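PDB 3MVK: protein FucU from Bifidobacterium longum subsp. infantis, which probably interconverts the alpha and beta anomers of L-fucose and the pyranose and furanose forms of beta-D-ribose. Local coordinates for residues Leu65-Asp70 against Glu98-Gly103; Lys71-Met76 against Asp105-Leu110; Ile43-Asp48 against Ala122-Ala127. All blocks are in the same frame, centred on the assembly; numbering follows the deposited sequence.

Contact 1: Leu65-Asp70 against Glu98-Gly103; sequences LDTYVD and EHDERG. With NA (sodium ion), chain B.
Arg102 reaches across to the backbone carbonyls of Asp66 and Val69, joining the loop that follows helix 52-60 to the one that follows helix 88-97. From CB the chain runs out extended through CG and turns at the CG-CD bond (chi3 -68°), which brings Arg102 CD to 4.1 Å from Asp70 O and turns an edge of the guanidinium to the carbonyls of 65-70. NE turns back to its own loop and donates to Asp100 OD1. Arg102 NH2 bonds Asp100 OD2 at 2.8 Å, completing a side-on, two-nitrogen salt bridge, and gives another hydrogen to Asp66 O at 3.0 Å, in the guanidinium plane but from above the carbonyl plane. Arg102 NH1 meets Val69 O at 2.9 Å, in the plane of that carbonyl, and adds a weak bond to Asp66 O. Asp100 OD1 also takes Arg102 N on its anti lone pair, an Asx turn within the type I turn Asp100-Gly103. Beside this, Thr67 CG2 lies 3.9 Å from Arg102 NH2, while Thr67 OG1 binds a sodium ion at 2.8 Å. A methionine in place of Arg102 would probably leave the Asp66 and Val69 carbonyls without these donors and Asp100 without its countercharge. Carboxylate and carbonyls together fix the guanidinium's rotation; its charge is probably balanced largely by Asp100, while its N-H groups tie two loops together.

Contact 2: Lys71-Met76 against Asp105-Leu110; sequences KPATLM and DAIGSL
Strands 73-76 and 107-110 run parallel with their short axes 4.3 Å apart and crossing at -39°, pairing Ala73 with Ile107, Thr74 with Gly108, Leu75 with Ser109 and Met76 with Leu110. Ala73 N donates to Ala106 O and Gly108 N to Ala73 O, then Leu75 N to Gly108 O and Leu110 N to Leu75 O; the Leu75-Gly108 bond is almost straight at 176°. CA-H...O contacts run between these bonds, such as Ile107 CA to Ala73 O at 3.3 Å. On the face of Ala73, Leu75 and Ile107, the CG2 branch of Ile107 touches Leu75 CD1 at 3.6 Å, the two side chains crossing at a slant, and its CG1 branch lies 4.0 Å from Ala73 CB. Helix 88-97, the connection of this beta-alpha-beta unit, covers that face: Ile96 packs on Ala73 and Ile107, Trp89 and Tyr92 on Leu75. On the other face, Thr74 turns CG2 anti to its backbone nitrogen, which sets the methyl 3.9 Å from Leu110 CG and over Ser109 CA. Lys71 reaches across the start of strand 107-110, back toward Asp105, its CD 3.6 Å from Gly108 CA where a side chain would be tight, and bends at its last torsion (chi4 -84°) so that Lys71 NZ bonds Asp105 O at 2.8 Å. Ser109 OG bonds Glu77 beyond the strand. The pairing thus sets an apolar layer against the helix, whereas the lysine just before strand 73-76 gives its ammonium to a backbone carbonyl; the Asp105 carboxylate, not in contact with it, may add a weak attraction.

Contact 3: Ile43-Asp48 against Ala122-Ala127; sequences IVVRMD and AYCVIA
Bends at chi2 (-53°) and chi3 (-58°) fold Arg46 back so that its guanidinium lies flat over Ala127, with Arg46 CZ 3.4 Å from Ala127 CB, which sits under the centre of the group. Held at its edge by Asp48, the group keeps that pose: NE donates to Asp48 OD1 on the syn lone pair and Arg46 NH2 to Asp48 OD2 at 2.8 Å, while NH1 forms a salt bridge with Glu36. Tyr123 swings its ring away from its own N (chi1 -175°) and extends alongside Ile43, whose CD1 meets Tyr123 CZ at 3.7 Å; the phenol OH bonds Glu19. Strand 43-47 is the outermost strand, within this chain, of the mixed six-stranded sheet and runs parallel to strand 124-128, which is bonded on its other side to strand 25-29. The parallel backbone bonds alternate from Ile43 N to Tyr123 O through to Met47 N and Ala127 O, the last at 2.7 Å. On the face of Val45 and Ile126, Val45 CG2 nears Cys124 SG at 4.1 Å. Selenomethionine Met47 crosses Ile126 at an angle, Met47 CG against Ile126 CG2 at a tight 3.5 Å, with Ile55 and Ile59 of helix 52-60 also against this pair.

Contacts 2 and 3 are both parallel strand pairs of one mixed sheet, on opposite sides of the chain's centre with their own centres about 19 Å apart. Each includes one of the two outermost strands in the chain, 107-110 or 43-47. All three contacts are partly buried, but 2 and 3 set several buried residues in the sheet, whereas contact 1 is more peripheral, between loops, and substitutes arginine-to-carbonyl bonds for sheet pairing. Charge enters contact 3 through the Arg46-Asp48 salt bridge and contact 2 through a lysine-to-carbonyl bond. Contact 1 adjoins contact 2, since Pro72 CG packs at 3.6 Å on Arg102 NH2. Neighbouring subunits touch contacts 1 and 3, through Tyr68 and through Arg46, Asp48 and Tyr123.

Contact 1: Leu65-Asp70 against Glu98-Gly103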
loop_
_atom_site.group_PDB
_atom_site.type_symbol
_atom_site.label_atom_id
_atom_site.label_comp_id
_atom_site.label_asym_id
_atom_site.label_seq_id
_atom_site.Cartn_x
_atom_site.Cartn_y
_atom_site.Cartn_z
ATOM N N LEU G 65 -9.315 34.431 3.203
ATOM C CA LEU G 65 -9.390 34.540 1.751
ATOM C C LEU G 65 -8.265 35.412 1.238
ATOM O O LEU G 65 -8.006 36.484 1.805
ATOM C CB LEU G 65 -10.726 35.147 1.324
ATOM C CG LEU G 65 -11.950 34.244 1.458
ATOM C CD1 LEU G 65 -13.197 35.047 1.138
ATOM C CD2 LEU G 65 -11.821 33.022 0.535
ATOM N N ASP G 66 -7.660 34.981 0.135
ATOM C CA ASP G 66 -6.498 35.636 -0.461
ATOM C C ASP G 66 -6.754 37.085 -0.879
ATOM O O ASP G 66 -7.666 37.356 -1.678
ATOM C CB ASP G 66 -5.997 34.834 -1.655
ATOM C CG ASP G 66 -4.544 35.137 -2.015
ATOM O OD1 ASP G 66 -3.903 36.013 -1.366
ATOM O OD2 ASP G 66 -4.051 34.494 -2.967
ATOM N N THR G 67 -5.931 37.993 -0.349
ATOM C CA THR G 67 -5.994 39.419 -0.707
ATOM C C THR G 67 -4.991 39.768 -1.816
ATOM O O THR G 67 -4.973 40.907 -2.286
ATOM C CB THR G 67 -5.711 40.336 0.520
ATOM O OG1 THR G 67 -4.380 40.093 0.989
ATOM C CG2 THR G 67 -6.716 40.090 1.651
ATOM N N TYR G 68 -4.168 38.799 -2.227
ATOM C CA TYR G 68 -3.198 38.985 -3.321
ATOM C C TYR G 68 -3.809 38.794 -4.705
ATOM O O TYR G 68 -3.137 38.986 -5.726
ATOM C CB TYR G 68 -1.984 38.065 -3.149
ATOM C CG TYR G 68 -1.063 38.495 -2.051
ATOM C CD1 TYR G 68 0.245 38.907 -2.331
ATOM C CD2 TYR G 68 -1.492 38.508 -0.723
ATOM C CE1 TYR G 68 1.108 39.314 -1.297
ATOM C CE2 TYR G 68 -0.630 38.904 0.321
ATOM C CZ TYR G 68 0.658 39.307 0.013
ATOM O OH TYR G 68 1.495 39.713 1.023
ATOM N N VAL G 69 -5.077 38.395 -4.738
ATOM C CA VAL G 69 -5.871 38.405 -5.973
ATOM C C VAL G 69 -7.143 39.171 -5.681
ATOM O O VAL G 69 -7.570 39.233 -4.541
ATOM C CB VAL G 69 -6.264 36.981 -6.497
ATOM C CG1 VAL G 69 -5.065 36.240 -7.027
ATOM C CG2 VAL G 69 -7.015 36.153 -5.425
ATOM N N ASP G 70 -7.767 39.733 -6.713
ATOM C CA ASP G 70 -9.012 40.483 -6.509
ATOM C C ASP G 70 -10.198 39.582 -6.199
ATOM O O ASP G 70 -11.090 39.976 -5.443
ATOM C CB ASP G 70 -9.351 41.327 -7.743
ATOM C CG ASP G 70 -8.317 42.419 -8.012
ATOM O OD1 ASP G 70 -7.790 43.013 -7.046
ATOM O OD2 ASP G 70 -8.027 42.668 -9.204
ATOM N N GLU G 98 -18.938 39.030 5.750
ATOM C CA GLU G 98 -18.733 38.944 7.202
ATOM C C GLU G 98 -17.248 38.922 7.578
ATOM O O GLU G 98 -16.878 39.326 8.687
ATOM C CB GLU G 98 -19.473 37.734 7.795
ATOM C CG GLU G 98 -20.998 37.860 7.675
ATOM C CD GLU G 98 -21.795 36.706 8.284
ATOM O OE1 GLU G 98 -21.208 35.748 8.846
ATOM O OE2 GLU G 98 -23.045 36.769 8.192
ATOM N N HIS G 99 -16.405 38.465 6.653
ATOM C CA HIS G 99 -14.957 38.348 6.891
ATOM C C HIS G 99 -14.086 39.244 6.040
ATOM O O HIS G 99 -12.942 39.537 6.399
ATOM C CB HIS G 99 -14.524 36.908 6.657
ATOM C CG HIS G 99 -14.969 35.990 7.740
ATOM N ND1 HIS G 99 -16.152 35.284 7.677
ATOM C CD2 HIS G 99 -14.432 35.724 8.951
ATOM C CE1 HIS G 99 -16.300 34.589 8.789
ATOM N NE2 HIS G 99 -15.276 34.847 9.580
ATOM N N ASP G 100 -14.604 39.645 4.891
ATOM C CA ASP G 100 -13.790 40.341 3.914
ATOM C C ASP G 100 -14.632 41.451 3.296
ATOM O O ASP G 100 -15.669 41.175 2.681
ATOM C CB ASP G 100 -13.301 39.348 2.856
ATOM C CG ASP G 100 -12.228 39.926 1.958
ATOM O OD1 ASP G 100 -12.479 40.959 1.297
ATOM O OD2 ASP G 100 -11.120 39.345 1.904
ATOM N N GLU G 101 -14.179 42.701 3.462
ATOM C CA GLU G 101 -14.945 43.884 3.016
ATOM C C GLU G 101 -15.329 43.854 1.536
ATOM O O GLU G 101 -16.280 44.531 1.119
ATOM C CB GLU G 101 -14.167 45.180 3.305
ATOM N N ARG G 102 -14.589 43.093 0.740
ATOM C CA ARG G 102 -14.861 43.018 -0.696
ATOM C C ARG G 102 -16.217 42.396 -0.988
ATOM O O ARG G 102 -16.850 42.729 -1.983
ATOM C CB ARG G 102 -13.763 42.258 -1.411
ATOM C CG ARG G 102 -12.447 43.022 -1.446
ATOM C CD ARG G 102 -11.359 42.167 -2.038
ATOM N NE ARG G 102 -11.027 41.038 -1.167
ATOM C CZ ARG G 102 -10.072 40.155 -1.435
ATOM N NH1 ARG G 102 -9.379 40.277 -2.553
ATOM N NH2 ARG G 102 -9.814 39.166 -0.585
ATOM N N GLY G 103 -16.655 41.502 -0.106
ATOM C CA GLY G 103 -17.973 40.876 -0.211
ATOM C C GLY G 103 -18.169 40.219 -1.570
ATOM O O GLY G 103 -17.295 39.484 -2.051
HETATM NA NA NA B . -3.944 37.520 2.073
HETATM O O HOH W 1 -8.667 43.181 -4.171
#

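Contact 2: Lys71-Met76 against Asp105-Leu110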
loop_
_atom_site.group_PDB
_atom_site.type_symbol
_atom_site.label_atom_id
_atom_site.label_comp_id
_atom_site.label_asym_id
_atom_site.label_seq_id
_atom_site.Cartn_x
_atom_site.Cartn_y
_atom_site.Cartn_z
ATOM N N LYS G 71 -10.209 38.392 -6.799
ATOM C CA LYS G 71 -11.364 37.497 -6.694
ATOM C C LYS G 71 -10.993 36.069 -6.222
ATOM O O LYS G 71 -10.938 35.129 -7.024
ATOM C CB LYS G 71 -12.137 37.478 -8.013
ATOM C CG LYS G 71 -12.544 38.886 -8.453
ATOM C CD LYS G 71 -13.765 38.885 -9.351
ATOM C CE LYS G 71 -14.060 40.288 -9.889
ATOM N NZ LYS G 71 -14.852 41.073 -8.898
ATOM N N PRO G 72 -10.755 35.923 -4.906
ATOM C CA PRO G 72 -10.297 34.632 -4.333
ATOM C C PRO G 72 -11.382 33.541 -4.271
ATOM O O PRO G 72 -11.055 32.365 -4.014
ATOM C CB PRO G 72 -9.845 35.027 -2.916
ATOM C CG PRO G 72 -10.656 36.238 -2.581
ATOM C CD PRO G 72 -10.738 36.998 -3.894
ATOM N N ALA G 73 -12.649 33.917 -4.515
ATOM C CA ALA G 73 -13.760 32.960 -4.569
ATOM C C ALA G 73 -14.265 32.851 -6.005
ATOM O O ALA G 73 -14.357 33.857 -6.706
ATOM C CB ALA G 73 -14.881 33.389 -3.617
ATOM N N THR G 74 -14.536 31.634 -6.477
ATOM C CA THR G 74 -14.960 31.488 -7.871
ATOM C C THR G 74 -16.201 30.622 -7.964
ATOM O O THR G 74 -16.222 29.509 -7.431
ATOM C CB THR G 74 -13.846 30.843 -8.759
ATOM O OG1 THR G 74 -12.611 31.519 -8.549
ATOM C CG2 THR G 74 -14.192 30.912 -10.231
ATOM N N LEU G 75 -17.209 31.137 -8.684
ATOM C CA LEU G 75 -18.425 30.391 -9.018
ATOM C C LEU G 75 -18.376 29.780 -10.411
ATOM O O LEU G 75 -17.569 30.169 -11.254
ATOM C CB LEU G 75 -19.663 31.314 -8.944
ATOM C CG LEU G 75 -20.101 31.770 -7.559
ATOM C CD1 LEU G 75 -21.037 32.972 -7.718
ATOM C CD2 LEU G 75 -20.781 30.667 -6.749
HETATM N N MSE G 76 -19.251 28.814 -10.640
HETATM C CA MSE G 76 -19.473 28.255 -11.965
HETATM C C MSE G 76 -20.565 29.064 -12.677
HETATM O O MSE G 76 -21.655 29.242 -12.143
HETATM C CB MSE G 76 -19.924 26.799 -11.848
HETATM C CG MSE G 76 -20.104 26.097 -13.186
HETATM SE SE MSE G 76 -20.848 24.332 -13.034
HETATM C CE MSE G 76 -19.176 23.337 -12.693
ATOM N N ASP G 105 -17.728 41.427 -4.398
ATOM C CA ASP G 105 -16.645 41.801 -5.321
ATOM C C ASP G 105 -15.454 40.827 -5.260
ATOM O O ASP G 105 -14.598 40.815 -6.150
ATOM C CB ASP G 105 -16.192 43.245 -5.072
ATOM C CG ASP G 105 -17.306 44.252 -5.343
ATOM O OD1 ASP G 105 -18.045 44.049 -6.320
ATOM O OD2 ASP G 105 -17.457 45.226 -4.579
ATOM N N ALA G 106 -15.436 39.989 -4.231
ATOM C CA ALA G 106 -14.375 38.987 -4.078
ATOM C C ALA G 106 -14.704 37.712 -4.857
ATOM O O ALA G 106 -13.903 36.766 -4.867
ATOM C CB ALA G 106 -14.159 38.663 -2.611
ATOM N N ILE G 107 -15.868 37.688 -5.512
ATOM C CA ILE G 107 -16.330 36.480 -6.194
ATOM C C ILE G 107 -16.278 36.640 -7.712
ATOM O O ILE G 107 -16.938 37.515 -8.276
ATOM C CB ILE G 107 -17.772 36.086 -5.755
ATOM C CG1 ILE G 107 -17.880 36.031 -4.224
ATOM C CG2 ILE G 107 -18.161 34.748 -6.383
ATOM C CD1 ILE G 107 -19.270 35.745 -3.694
ATOM N N GLY G 108 -15.466 35.808 -8.361
ATOM C CA GLY G 108 -15.401 35.739 -9.811
ATOM C C GLY G 108 -16.156 34.530 -10.310
ATOM O O GLY G 108 -16.875 33.879 -9.553
ATOM N N SER G 109 -15.995 34.223 -11.593
ATOM C CA SER G 109 -16.686 33.080 -12.185
ATOM C C SER G 109 -15.902 32.475 -13.338
ATOM O O SER G 109 -15.033 33.128 -13.928
ATOM C CB SER G 109 -18.097 33.485 -12.642
ATOM O OG SER G 109 -18.041 34.362 -13.766
ATOM N N LEU G 110 -16.230 31.223 -13.654
ATOM C CA LEU G 110 -15.655 30.497 -14.773
ATOM C C LEU G 110 -16.738 29.738 -15.485
ATOM O O LEU G 110 -17.587 29.107 -14.855
ATOM C CB LEU G 110 -14.585 29.484 -14.321
ATOM C CG LEU G 110 -13.212 30.012 -13.875
ATOM C CD1 LEU G 110 -12.398 28.877 -13.235
ATOM C CD2 LEU G 110 -12.422 30.635 -15.017
#

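Contact 3: Ile43-Asp48 against Ala122-Ala127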
loop_
_atom_site.group_PDB
_atom_site.type_symbol
_atom_site.label_atom_id
_atom_site.label_comp_id
_atom_site.label_asym_id
_atom_site.label_seq_id
_atom_site.Cartn_x
_atom_site.Cartn_y
_atom_site.Cartn_z
ATOM N N ILE G 43 -7.488 15.625 -2.211
ATOM C CA ILE G 43 -8.114 15.062 -1.035
ATOM C C ILE G 43 -9.622 15.349 -1.095
ATOM O O ILE G 43 -10.033 16.515 -1.121
ATOM C CB ILE G 43 -7.501 15.672 0.226
ATOM C CG1 ILE G 43 -5.994 15.351 0.299
ATOM C CG2 ILE G 43 -8.246 15.227 1.495
ATOM C CD1 ILE G 43 -5.184 16.316 1.189
ATOM N N VAL G 44 -10.449 14.303 -1.133
ATOM C CA VAL G 44 -11.893 14.553 -1.133
ATOM C C VAL G 44 -12.485 14.282 0.250
ATOM O O VAL G 44 -12.327 13.171 0.789
ATOM C CB VAL G 44 -12.623 13.696 -2.205
ATOM C CG1 VAL G 44 -14.150 13.971 -2.187
ATOM C CG2 VAL G 44 -12.036 13.959 -3.597
ATOM N N VAL G 45 -13.138 15.274 0.841
ATOM C CA VAL G 45 -13.783 15.081 2.133
ATOM C C VAL G 45 -15.284 15.083 1.930
ATOM O O VAL G 45 -15.812 16.024 1.361
ATOM C CB VAL G 45 -13.366 16.208 3.126
ATOM C CG1 VAL G 45 -14.113 16.047 4.481
ATOM C CG2 VAL G 45 -11.835 16.218 3.329
ATOM N N ARG G 46 -15.969 14.028 2.371
ATOM C CA ARG G 46 -17.432 13.959 2.229
ATOM C C ARG G 46 -18.101 14.810 3.284
ATOM O O ARG G 46 -17.748 14.735 4.478
ATOM C CB ARG G 46 -17.973 12.533 2.373
ATOM C CG ARG G 46 -17.381 11.482 1.431
ATOM C CD ARG G 46 -17.439 11.874 -0.035
ATOM N NE ARG G 46 -18.813 12.133 -0.475
ATOM C CZ ARG G 46 -19.172 12.210 -1.747
ATOM N NH1 ARG G 46 -18.270 12.009 -2.698
ATOM N NH2 ARG G 46 -20.437 12.485 -2.067
HETATM N N MSE G 47 -19.075 15.600 2.836
HETATM C CA MSE G 47 -19.935 16.384 3.731
HETATM C C MSE G 47 -21.370 16.348 3.232
HETATM O O MSE G 47 -22.021 17.383 3.112
HETATM C CB MSE G 47 -19.423 17.810 3.789
HETATM C CG MSE G 47 -17.989 17.801 4.168
HETATM SE SE MSE G 47 -17.938 17.783 6.065
HETATM C CE MSE G 47 -17.483 19.655 5.724
ATOM N N ASP G 48 -21.833 15.132 2.947
ATOM C CA ASP G 48 -23.075 14.910 2.202
ATOM C C ASP G 48 -24.297 15.451 2.903
ATOM O O ASP G 48 -25.268 15.818 2.246
ATOM C CB ASP G 48 -23.262 13.426 1.882
ATOM C CG ASP G 48 -22.229 12.914 0.886
ATOM O OD1 ASP G 48 -21.058 12.754 1.268
ATOM O OD2 ASP G 48 -22.596 12.677 -0.277
ATOM N N ALA G 122 -7.333 21.704 -7.456
ATOM C CA ALA G 122 -7.559 22.024 -6.055
ATOM C C ALA G 122 -6.821 21.048 -5.139
ATOM O O ALA G 122 -6.626 19.885 -5.488
ATOM C CB ALA G 122 -9.045 22.009 -5.731
ATOM N N TYR G 123 -6.419 21.538 -3.976
ATOM C CA TYR G 123 -5.789 20.684 -2.963
ATOM C C TYR G 123 -6.828 19.747 -2.338
ATOM O O TYR G 123 -6.526 18.600 -2.014
ATOM C CB TYR G 123 -5.129 21.549 -1.895
ATOM C CG TYR G 123 -4.353 20.744 -0.878
ATOM C CD1 TYR G 123 -3.171 20.093 -1.235
ATOM C CD2 TYR G 123 -4.817 20.617 0.431
ATOM C CE1 TYR G 123 -2.457 19.345 -0.291
ATOM C CE2 TYR G 123 -4.109 19.875 1.397
ATOM C CZ TYR G 123 -2.936 19.242 1.012
ATOM O OH TYR G 123 -2.219 18.491 1.913
ATOM N N CYS G 124 -8.055 20.252 -2.173
ATOM C CA CYS G 124 -9.097 19.499 -1.517
ATOM C C CYS G 124 -10.444 19.828 -2.165
ATOM O O CYS G 124 -10.705 20.980 -2.485
ATOM C CB CYS G 124 -9.125 19.898 -0.049
ATOM S SG CYS G 124 -10.523 19.271 0.931
ATOM N N VAL G 125 -11.272 18.806 -2.357
ATOM C CA VAL G 125 -12.666 18.991 -2.827
ATOM C C VAL G 125 -13.558 18.498 -1.693
ATOM O O VAL G 125 -13.413 17.374 -1.209
ATOM C CB VAL G 125 -12.943 18.173 -4.116
ATOM C CG1 VAL G 125 -14.404 18.326 -4.562
ATOM C CG2 VAL G 125 -11.998 18.601 -5.232
ATOM N N ILE G 126 -14.444 19.366 -1.236
ATOM C CA ILE G 126 -15.404 19.030 -0.189
ATOM C C ILE G 126 -16.727 18.698 -0.858
ATOM O O ILE G 126 -17.334 19.569 -1.477
ATOM C CB ILE G 126 -15.601 20.223 0.742
ATOM C CG1 ILE G 126 -14.282 20.580 1.431
ATOM C CG2 ILE G 126 -16.703 19.942 1.784
ATOM C CD1 ILE G 126 -14.326 21.967 2.087
ATOM N N ALA G 127 -17.172 17.448 -0.713
ATOM C CA ALA G 127 -18.391 16.988 -1.406
ATOM C C ALA G 127 -19.598 17.280 -0.520
ATOM O O ALA G 127 -19.915 16.489 0.380
ATOM C CB ALA G 127 -18.293 15.498 -1.717
#